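Local coordinates for protein autotransporter adhesin/invasin TibA (Escherichia coli, PDB 4Q1Q) that mediates adhesion to and invasion of human intestinal epithelial cells and bacterial aggregation, here as part of its heptose-modified passenger domain, at residues I147-V161 / S166-V180. Residues are numbered along the deposited sequence; the frame is centred on the assembly and turned at random.
Sequences IVKATSVNSGGRQYV and SATDTVLNNTGRQFV. With 289 (D-glycero-alpha-D-manno-heptopyranose), chain Y; 289 (D-glycero-alpha-D-manno-heptopyranose), chain Z; 289 (D-glycero-alpha-D-manno-heptopyranose), chain R.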
ATOM      1  N   ILE A 147      -0.765  -8.800  -0.073  1.00 43.20           N
ATOM      2  CA  ILE A 147       0.042  -8.428   1.078  1.00 45.33           C
ATOM      3  C   ILE A 147       1.048  -7.368   0.680  1.00 43.97           C
ATOM      4  O   ILE A 147       1.745  -7.495  -0.336  1.00 50.59           O
ATOM      5  CB  ILE A 147       0.811  -9.621   1.672  1.00 52.74           C
ATOM      6  CG1 ILE A 147      -0.184 -10.740   2.013  1.00 69.09           C
ATOM      7  CG2 ILE A 147       1.594  -9.175   2.899  1.00 56.99           C
ATOM      8  CD1 ILE A 147       0.408 -11.968   2.678  1.00 72.96           C
ATOM      9  N   VAL A 148       1.121  -6.319   1.494  1.00 43.87           N
ATOM     10  CA  VAL A 148       2.059  -5.232   1.226  1.00 48.78           C
ATOM     11  C   VAL A 148       2.936  -5.014   2.448  1.00 44.93           C
ATOM     12  O   VAL A 148       2.468  -5.115   3.582  1.00 48.38           O
ATOM     13  CB  VAL A 148       1.381  -3.903   0.825  1.00 48.24           C
ATOM     14  CG1 VAL A 148       0.574  -4.083  -0.445  1.00 47.98           C
ATOM     15  CG2 VAL A 148       0.481  -3.370   1.933  1.00 50.33           C
ATOM     16  N   LYS A 149       4.218  -4.770   2.197  1.00 46.53           N
ATOM     17  CA  LYS A 149       5.199  -4.731   3.266  1.00 40.23           C
ATOM     18  C   LYS A 149       6.024  -3.496   3.031  1.00 42.68           C
ATOM     19  O   LYS A 149       6.409  -3.239   1.900  1.00 46.31           O
ATOM     20  CB  LYS A 149       6.060  -5.995   3.304  1.00 50.64           C
ATOM     21  CG  LYS A 149       7.378  -5.819   4.053  1.00 53.82           C
ATOM     22  CD  LYS A 149       8.228  -7.079   4.052  1.00 63.46           C
ATOM     23  CE  LYS A 149       7.999  -7.892   5.316  1.00 72.14           C
ATOM     24  NZ  LYS A 149       8.385  -9.318   5.131  1.00 82.11           N
ATOM     25  N   ALA A 150       6.261  -2.745   4.105  1.00 44.33           N
ATOM     26  CA  ALA A 150       7.122  -1.570   4.089  1.00 51.63           C
ATOM     27  C   ALA A 150       6.640  -0.523   3.101  1.00 48.10           C
ATOM     28  O   ALA A 150       7.456   0.154   2.486  1.00 52.73           O
ATOM     29  CB  ALA A 150       8.572  -1.938   3.780  1.00 54.33           C
ATOM     30  N   THR A 151       5.329  -0.374   2.954  1.00 49.84           N
ATOM     31  CA  THR A 151       4.776   0.773   2.234  1.00 43.80           C
ATOM     32  C   THR A 151       5.026   2.086   2.990  1.00 50.38           C
ATOM     33  O   THR A 151       4.764   2.176   4.191  1.00 49.96           O
ATOM     34  CB  THR A 151       3.253   0.622   2.044  1.00 46.58           C
ATOM     35  OG1 THR A 151       2.918  -0.697   1.580  1.00 47.35           O
ATOM     36  CG2 THR A 151       2.736   1.630   1.041  1.00 47.07           C
ATOM     37  N   SER A 152       5.531   3.089   2.276  1.00 46.84           N
ATOM     38  CA  SER A 152       5.611   4.471   2.730  1.00 52.03           C
ATOM     39  C   SER A 152       4.426   5.248   2.163  1.00 46.99           C
ATOM     40  O   SER A 152       4.333   5.443   0.949  1.00 44.97           O
ATOM     41  CB  SER A 152       6.912   5.154   2.280  1.00 53.71           C
ATOM     42  OG  SER A 152       8.042   4.571   2.915  1.00 58.08           O
ATOM     43  N   VAL A 153       3.506   5.624   3.046  1.00 49.01           N
ATOM     44  CA  VAL A 153       2.352   6.418   2.630  1.00 48.32           C
ATOM     45  C   VAL A 153       2.738   7.851   2.968  1.00 47.40           C
ATOM     46  O   VAL A 153       2.703   8.255   4.119  1.00 46.17           O
ATOM     47  CB  VAL A 153       1.022   6.049   3.317  1.00 49.48           C
ATOM     48  CG1 VAL A 153      -0.113   6.879   2.729  1.00 54.19           C
ATOM     49  CG2 VAL A 153       0.661   4.583   3.125  1.00 47.98           C
ATOM     50  N   ASN A 154       3.146   8.589   1.945  1.00 53.76           N
ATOM     51  CA  ASN A 154       3.725   9.911   2.129  1.00 63.96           C
ATOM     52  C   ASN A 154       2.599  10.933   1.990  1.00 60.56           C
ATOM     53  O   ASN A 154       1.462  10.568   1.710  1.00 62.46           O
ATOM     54  CB  ASN A 154       4.870  10.135   1.131  1.00 60.95           C
ATOM     55  CG  ASN A 154       6.008   9.143   1.309  1.00 57.88           C
ATOM     56  OD1 ASN A 154       6.476   8.889   2.421  1.00 62.72           O
ATOM     57  ND2 ASN A 154       6.472   8.569   0.206  1.00 66.79           N
ATOM     58  N   SER A 155       2.906  12.203   2.218  1.00 58.02           N
ATOM     59  CA  SER A 155       1.929  13.283   2.135  1.00 63.82           C
ATOM     60  C   SER A 155       1.030  13.215   0.898  1.00 55.38           C
ATOM     61  O   SER A 155       1.496  12.987  -0.220  1.00 58.59           O
ATOM     62  CB  SER A 155       2.661  14.627   2.175  1.00 71.19           C
ATOM     63  OG  SER A 155       1.772  15.706   2.419  1.00 86.27           O
ATOM     64  N   GLY A 156      -0.273  13.372   1.112  1.00 55.38           N
ATOM     65  CA  GLY A 156      -1.272  13.220   0.056  1.00 52.62           C
ATOM     66  C   GLY A 156      -1.619  11.793  -0.316  1.00 54.04           C
ATOM     67  O   GLY A 156      -2.504  11.549  -1.142  1.00 50.82           O
ATOM     68  N   GLY A 157      -0.918  10.840   0.291  1.00 51.36           N
ATOM     69  CA  GLY A 157      -1.043   9.454  -0.141  1.00 50.63           C
ATOM     70  C   GLY A 157      -2.060   8.628   0.618  1.00 44.69           C
ATOM     71  O   GLY A 157      -2.248   8.847   1.813  1.00 45.28           O
ATOM     72  N   ARG A 158      -2.647   7.642  -0.056  1.00 44.93           N
ATOM     73  CA  ARG A 158      -3.660   6.810   0.592  1.00 50.95           C
ATOM     74  C   ARG A 158      -3.497   5.337   0.279  1.00 39.08           C
ATOM     75  O   ARG A 158      -3.341   4.929  -0.877  1.00 43.48           O
ATOM     76  CB  ARG A 158      -5.095   7.191   0.191  1.00 44.36           C
ATOM     77  CG  ARG A 158      -5.448   8.624   0.561  1.00 51.61           C
ATOM     78  CD  ARG A 158      -6.782   9.065  -0.037  1.00 46.41           C
ATOM     79  NE  ARG A 158      -6.690   9.378  -1.458  1.00 54.00           N
ATOM     80  CZ  ARG A 158      -7.727   9.605  -2.261  1.00 60.37           C
ATOM     81  NH1 ARG A 158      -8.966   9.552  -1.787  1.00 58.16           N
ATOM     82  NH2 ARG A 158      -7.537   9.879  -3.548  1.00 55.90           N
ATOM     83  N   GLN A 159      -3.623   4.553   1.343  1.00 38.40           N
ATOM     84  CA  GLN A 159      -3.562   3.110   1.209  1.00 40.90           C
ATOM     85  C   GLN A 159      -4.915   2.545   1.639  1.00 40.28           C
ATOM     86  O   GLN A 159      -5.422   2.915   2.698  1.00 45.37           O
ATOM     87  CB  GLN A 159      -2.434   2.568   2.092  1.00 43.74           C
ATOM     88  CG  GLN A 159      -2.324   1.058   2.137  1.00 42.25           C
ATOM     89  CD  GLN A 159      -1.314   0.576   3.153  1.00 46.70           C
ATOM     90  OE1 GLN A 159      -1.523   0.712   4.361  1.00 50.52           O
ATOM     91  NE2 GLN A 159      -0.204   0.033   2.662  1.00 47.04           N
ATOM     92  N   TYR A 160      -5.492   1.656   0.835  1.00 41.00           N
ATOM     93  CA  TYR A 160      -6.750   1.017   1.210  1.00 47.24           C
ATOM     94  C   TYR A 160      -6.468  -0.441   1.503  1.00 42.77           C
ATOM     95  O   TYR A 160      -6.180  -1.191   0.574  1.00 45.63           O
ATOM     96  CB  TYR A 160      -7.802   1.122   0.103  1.00 45.33           C
ATOM     97  CG  TYR A 160      -8.183   2.552  -0.179  1.00 53.26           C
ATOM     98  CD1 TYR A 160      -7.339   3.371  -0.918  1.00 46.31           C
ATOM     99  CD2 TYR A 160      -9.335   3.110   0.362  1.00 57.44           C
ATOM    100  CE1 TYR A 160      -7.655   4.692  -1.152  1.00 53.02           C
ATOM    101  CE2 TYR A 160      -9.643   4.441   0.149  1.00 56.31           C
ATOM    102  CZ  TYR A 160      -8.810   5.216  -0.623  1.00 53.59           C
ATOM    103  OH  TYR A 160      -9.112   6.533  -0.847  1.00 56.40           O
ATOM    104  N   VAL A 161      -6.556  -0.832   2.770  1.00 41.86           N
ATOM    105  CA  VAL A 161      -6.469  -2.251   3.110  1.00 44.77           C
ATOM    106  C   VAL A 161      -7.887  -2.807   3.229  1.00 45.75           C
ATOM    107  O   VAL A 161      -8.612  -2.567   4.200  1.00 41.64           O
ATOM    108  CB  VAL A 161      -5.649  -2.451   4.385  1.00 48.51           C
ATOM    109  CG1 VAL A 161      -5.376  -3.926   4.634  1.00 49.31           C
ATOM    110  CG2 VAL A 161      -4.351  -1.665   4.279  1.00 47.81           C
ATOM    111  N   SER A 166      -3.708  -7.326   3.552  1.00 47.63           N
ATOM    112  CA  SER A 166      -2.829  -7.216   4.704  1.00 49.05           C
ATOM    113  C   SER A 166      -1.635  -6.305   4.469  1.00 46.84           C
ATOM    114  O   SER A 166      -0.940  -6.408   3.461  1.00 48.85           O
ATOM    115  CB  SER A 166      -2.367  -8.609   5.137  1.00 52.58           C
ATOM    116  OG  SER A 166      -1.809  -8.542   6.435  1.00 71.70           O
ATOM    117  N   ALA A 167      -1.373  -5.448   5.449  1.00 46.77           N
ATOM    118  CA  ALA A 167      -0.267  -4.505   5.344  1.00 49.44           C
ATOM    119  C   ALA A 167       0.611  -4.702   6.552  1.00 53.28           C
ATOM    120  O   ALA A 167       0.100  -4.757   7.672  1.00 55.60           O
ATOM    121  CB  ALA A 167      -0.750  -3.067   5.322  1.00 54.11           C
ATOM    122  N   THR A 168       1.918  -4.754   6.317  1.00 47.71           N
ATOM    123  CA  THR A 168       2.863  -4.821   7.424  1.00 46.93           C
ATOM    124  C   THR A 168       3.937  -3.730   7.270  1.00 46.90           C
ATOM    125  O   THR A 168       4.301  -3.337   6.157  1.00 48.79           O
ATOM    126  CB  THR A 168       3.424  -6.255   7.595  1.00 59.62           C
ATOM    127  OG1 THR A 168       4.186  -6.315   8.809  1.00 65.96           O
ATOM    128  CG2 THR A 168       4.339  -6.687   6.444  1.00 62.47           C
ATOM    129  N   ASP A 169       4.352  -3.160   8.398  1.00 43.29           N
ATOM    130  CA  ASP A 169       5.487  -2.247   8.467  1.00 52.95           C
ATOM    131  C   ASP A 169       5.193  -1.033   7.615  1.00 50.76           C
ATOM    132  O   ASP A 169       6.091  -0.420   7.056  1.00 48.69           O
ATOM    133  CB  ASP A 169       6.799  -2.882   7.992  1.00 52.77           C
ATOM    134  CG  ASP A 169       7.185  -4.103   8.811  1.00 66.04           C
ATOM    135  OD1 ASP A 169       7.754  -3.885   9.900  1.00 66.79           O
ATOM    136  OD2 ASP A 169       6.928  -5.251   8.376  1.00 73.92           O
ATOM    137  N   THR A 170       3.921  -0.681   7.503  1.00 51.58           N
ATOM    138  CA  THR A 170       3.559   0.553   6.832  1.00 46.06           C
ATOM    139  C   THR A 170       4.073   1.725   7.667  1.00 47.01           C
ATOM    140  O   THR A 170       4.026   1.693   8.906  1.00 48.49           O
ATOM    141  CB  THR A 170       2.020   0.611   6.665  1.00 49.33           C
ATOM    142  OG1 THR A 170       1.534  -0.592   6.050  1.00 49.20           O
ATOM    143  CG2 THR A 170       1.629   1.774   5.793  1.00 42.98           C
ATOM    144  N   VAL A 171       4.514   2.769   6.972  1.00 50.97           N
ATOM    145  CA  VAL A 171       4.876   4.041   7.580  1.00 49.66           C
ATOM    146  C   VAL A 171       3.955   5.140   7.074  1.00 48.53           C
ATOM    147  O   VAL A 171       3.733   5.228   5.869  1.00 47.45           O
ATOM    148  CB  VAL A 171       6.325   4.436   7.241  1.00 59.28           C
ATOM    149  CG1 VAL A 171       6.731   5.657   8.044  1.00 61.58           C
ATOM    150  CG2 VAL A 171       7.287   3.303   7.571  1.00 60.06           C
ATOM    151  N   LEU A 172       3.384   5.918   7.994  1.00 48.58           N
ATOM    152  CA  LEU A 172       2.483   7.014   7.632  1.00 52.38           C
ATOM    153  C   LEU A 172       3.102   8.347   8.032  1.00 48.38           C
ATOM    154  O   LEU A 172       3.334   8.599   9.212  1.00 52.87           O
ATOM    155  CB  LEU A 172       1.115   6.933   8.314  1.00 49.07           C
ATOM    156  CG  LEU A 172       0.363   5.608   8.337  1.00 52.55           C
ATOM    157  CD1 LEU A 172      -0.993   5.723   9.023  1.00 49.96           C
ATOM    158  CD2 LEU A 172       0.240   5.115   6.904  1.00 50.97           C
ATOM    159  N   ASN A 173       3.375   9.170   7.028  1.00 53.29           N
ATOM    160  CA  ASN A 173       3.953  10.501   7.195  1.00 58.83           C
ATOM    161  C   ASN A 173       2.873  11.559   6.969  1.00 65.44           C
ATOM    162  O   ASN A 173       1.689  11.219   6.975  1.00 61.85           O
ATOM    163  CB  ASN A 173       5.134  10.663   6.231  1.00 59.94           C
ATOM    164  CG  ASN A 173       6.169   9.567   6.395  1.00 59.95           C
ATOM    165  OD1 ASN A 173       6.659   9.336   7.499  1.00 65.01           O
ATOM    166  ND2 ASN A 173       6.472   8.859   5.312  1.00 60.69           N
ATOM    167  N   ASN A 174       3.269  12.807   6.724  1.00 64.05           N
ATOM    168  CA  ASN A 174       2.454  13.991   7.003  1.00 67.83           C
ATOM    169  C   ASN A 174       1.233  14.153   6.099  1.00 57.20           C
ATOM    170  O   ASN A 174       1.368  14.480   4.927  1.00 64.50           O
ATOM    171  CB  ASN A 174       3.316  15.263   6.939  1.00 78.22           C
ATOM    172  CG  ASN A 174       2.680  16.453   7.641  1.00 85.44           C
ATOM    173  OD1 ASN A 174       1.634  16.343   8.280  1.00 82.60           O
ATOM    174  ND2 ASN A 174       3.327  17.609   7.537  1.00 89.06           N
ATOM    175  N   THR A 175       0.045  13.977   6.672  1.00 55.54           N
ATOM    176  CA  THR A 175      -1.243  13.857   5.975  1.00 54.03           C
ATOM    177  C   THR A 175      -1.392  12.570   5.149  1.00 51.59           C
ATOM    178  O   THR A 175      -2.278  12.457   4.297  1.00 52.68           O
ATOM    179  CB  THR A 175      -1.544  15.077   5.079  1.00 58.28           C
ATOM    180  OG1 THR A 175      -0.757  15.018   3.884  1.00 56.15           O
ATOM    181  CG2 THR A 175      -1.269  16.382   5.829  1.00 62.62           C
ATOM    182  N   GLY A 176      -0.482  11.623   5.350  1.00 53.25           N
ATOM    183  CA  GLY A 176      -0.580  10.281   4.767  1.00 52.08           C
ATOM    184  C   GLY A 176      -1.690   9.522   5.470  1.00 43.90           C
ATOM    185  O   GLY A 176      -1.871   9.709   6.668  1.00 48.65           O
ATOM    186  N   ARG A 177      -2.448   8.696   4.755  1.00 44.96           N
ATOM    187  CA  ARG A 177      -3.584   8.025   5.388  1.00 45.82           C
ATOM    188  C   ARG A 177      -3.646   6.560   5.008  1.00 38.66           C
ATOM    189  O   ARG A 177      -3.474   6.197   3.843  1.00 39.91           O
ATOM    190  CB  ARG A 177      -4.919   8.692   5.013  1.00 48.37           C
ATOM    191  CG  ARG A 177      -5.105  10.070   5.640  1.00 51.49           C
ATOM    192  CD  ARG A 177      -6.375  10.727   5.113  1.00 57.12           C
ATOM    193  NE  ARG A 177      -6.244  11.208   3.737  1.00 59.49           N
ATOM    194  CZ  ARG A 177      -7.252  11.602   2.964  1.00 60.84           C
ATOM    195  NH1 ARG A 177      -8.503  11.538   3.388  1.00 57.22           N
ATOM    196  NH2 ARG A 177      -7.025  12.046   1.735  1.00 66.25           N
ATOM    197  N   GLN A 178      -3.987   5.765   6.021  1.00 38.00           N
ATOM    198  CA  GLN A 178      -4.197   4.341   5.881  1.00 38.83           C
ATOM    199  C   GLN A 178      -5.632   4.052   6.278  1.00 41.04           C
ATOM    200  O   GLN A 178      -6.038   4.490   7.353  1.00 43.76           O
ATOM    201  CB  GLN A 178      -3.229   3.593   6.798  1.00 39.96           C
ATOM    202  CG  GLN A 178      -3.263   2.091   6.600  1.00 41.01           C
ATOM    203  CD  GLN A 178      -2.408   1.327   7.601  1.00 42.63           C
ATOM    204  OE1 GLN A 178      -2.335   1.680   8.777  1.00 47.52           O
ATOM    205  NE2 GLN A 178      -1.719   0.299   7.131  1.00 45.36           N
ATOM    206  N   PHE A 179      -6.379   3.392   5.395  1.00 40.80           N
ATOM    207  CA  PHE A 179      -7.738   2.959   5.694  1.00 43.28           C
ATOM    208  C   PHE A 179      -7.846   1.444   5.771  1.00 40.04           C
ATOM    209  O   PHE A 179      -7.664   0.727   4.788  1.00 42.19           O
ATOM    210  CB  PHE A 179      -8.754   3.427   4.654  1.00 46.30           C
ATOM    211  CG  PHE A 179      -8.707   4.900   4.410  1.00 48.79           C
ATOM    212  CD1 PHE A 179      -9.097   5.779   5.394  1.00 53.35           C
ATOM    213  CD2 PHE A 179      -8.261   5.400   3.198  1.00 50.41           C
ATOM    214  CE1 PHE A 179      -9.065   7.136   5.164  1.00 51.78           C
ATOM    215  CE2 PHE A 179      -8.245   6.757   2.960  1.00 52.67           C
ATOM    216  CZ  PHE A 179      -8.635   7.630   3.951  1.00 50.88           C
ATOM    217  N   VAL A 180      -8.191   0.959   6.954  1.00 39.75           N
ATOM    218  CA  VAL A 180      -8.286  -0.478   7.123  1.00 39.54           C
ATOM    219  C   VAL A 180      -9.764  -0.771   7.331  1.00 43.25           C
ATOM    220  O   VAL A 180     -10.375  -0.317   8.301  1.00 43.53           O
ATOM    221  CB  VAL A 180      -7.402  -0.974   8.284  1.00 37.73           C
ATOM    222  CG1 VAL A 180      -7.279  -2.490   8.261  1.00 41.15           C
ATOM    223  CG2 VAL A 180      -6.037  -0.300   8.240  1.00 37.13           C
TER
HETATM  224  O7  289 Y 423       4.188  16.073  -1.567  1.00 83.34           O
HETATM  225  C7  289 Y 423       3.951  17.484  -1.515  1.00 85.74           C
HETATM  226  C6  289 Y 423       4.112  17.880  -0.052  1.00 86.00           C
HETATM  227  O6  289 Y 423       4.555  19.239   0.044  1.00 93.30           O
HETATM  228  C5  289 Y 423       2.804  17.614   0.690  1.00 80.41           C
HETATM  229  O5  289 Y 423       3.160  17.413   2.060  1.00 79.16           O
HETATM  230  C1  289 Y 423       2.032  16.933   2.788  1.00 85.78           C
HETATM  231  C2  289 Y 423       1.039  18.081   2.917  1.00 86.50           C
HETATM  232  O2  289 Y 423       1.663  19.213   3.533  1.00 87.40           O
HETATM  233  C3  289 Y 423       0.540  18.361   1.503  1.00 76.92           C
HETATM  234  O3  289 Y 423      -0.407  19.433   1.532  1.00 76.55           O
HETATM  235  C4  289 Y 423       1.708  18.678   0.576  1.00 78.20           C
HETATM  236  O4  289 Y 423       1.154  18.750  -0.742  1.00 78.25           O
HETATM  237  O7  289 Z 424       6.890  16.099  10.580  1.00 73.93           O
HETATM  238  C7  289 Z 424       6.101  16.785   9.599  1.00 80.73           C
HETATM  239  C6  289 Z 424       5.470  18.003  10.251  1.00 81.91           C
HETATM  240  O6  289 Z 424       4.831  18.753   9.214  1.00 93.22           O
HETATM  241  C5  289 Z 424       4.467  17.587  11.322  1.00 72.26           C
HETATM  242  O5  289 Z 424       5.164  17.461  12.567  1.00 67.99           O
HETATM  243  C1  289 Z 424       4.319  16.956  13.603  1.00 74.57           C
HETATM  244  C2  289 Z 424       3.187  17.930  13.918  1.00 70.91           C
HETATM  245  O2  289 Z 424       3.684  19.156  14.458  1.00 76.27           O
HETATM  246  C3  289 Z 424       2.416  18.118  12.614  1.00 69.34           C
HETATM  247  O3  289 Z 424       1.370  19.079  12.754  1.00 76.42           O
HETATM  248  C4  289 Z 424       3.320  18.579  11.482  1.00 73.66           C
HETATM  249  O4  289 Z 424       2.463  18.709  10.343  1.00 70.82           O
HETATM  250  O7  289 R 416      -0.147 -11.932   7.949  1.00106.62           O
HETATM  251  C7  289 R 416      -0.967 -10.762   7.824  1.00 95.51           C
HETATM  252  C6  289 R 416      -2.318 -10.922   8.525  1.00 91.19           C
HETATM  253  O6  289 R 416      -2.443 -12.241   9.077  1.00 89.14           O
HETATM  254  C5  289 R 416      -2.608  -9.860   9.595  1.00 85.01           C
HETATM  255  O5  289 R 416      -3.920 -10.070  10.125  1.00 75.79           O
HETATM  256  C1  289 R 416      -4.380  -8.876  10.767  1.00 79.52           C
HETATM  257  C2  289 R 416      -3.666  -8.698  12.107  1.00 83.79           C
HETATM  258  O2  289 R 416      -4.036  -9.693  13.073  1.00 82.20           O
HETATM  259  C3  289 R 416      -2.167  -8.665  11.793  1.00 80.24           C
HETATM  260  O3  289 R 416      -1.470  -8.709  13.047  1.00 76.47           O
HETATM  261  C4  289 R 416      -1.711  -9.771  10.831  1.00 80.61           C
HETATM  262  O4  289 R 416      -0.361  -9.487  10.444  1.00 80.76           O
HETATM  263  O   HOH W   1       3.006  -1.730   4.196  1.00 46.27           O
HETATM  264  O   HOH W   2      -3.787  11.264   2.410  1.00 59.85           O
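Two successive coils of the passenger's right-handed parallel beta-helix stack here, 147-161 on 166-180, each strand residue facing its counterpart 19 positions on; the match slips only around the type II turns N154-G157 and N173-G176 and resumes at R158. The axes of strands 158-161 and 177-180 pass 4.8 Å apart at 12°, with backbone bonds such as F179 N to Q159 O between them.

Inside the coil, V153 lies alongside L172, with its CB 3.8 Å from L172 CD2, while V148 CG2 packs on A167 CB. Among these sits a buried amide pair: Q178 NE2 donates to Q159 OE1 at 2.8 Å, nearly end-on to the acceptor carbonyl, with OE1 somewhat out of the Q178 amide plane. Q159 CG is anti to the backbone N (chi1 175°) and the chain stays extended, carrying the amide inward, where NE2 bonds Q140. A water accepts from T151 N and donates to T168 O.

On the outside, N173 ND2 gives a nearly coplanar bond to N154 OD1 (2.9 Å), and N173 OD1 continues to N192. F179 CD2 lies 3.5 Å over one face of the Y160 ring, with the planes at 40°; F141 stacks on Y160. The R158 and R177 guanidiniums are nearly parallel, and R158 CD covers a face of R177, whose NE bonds a water held by G157 O and T175 O.

Several positions thus repeat their chemistry between coils: glutamine amides bond in series inside, Q178 OE1 turning weakly to T189, while S155 OG, covalently linked to heptose C1, is the sugar's attachment site at the coil's edge.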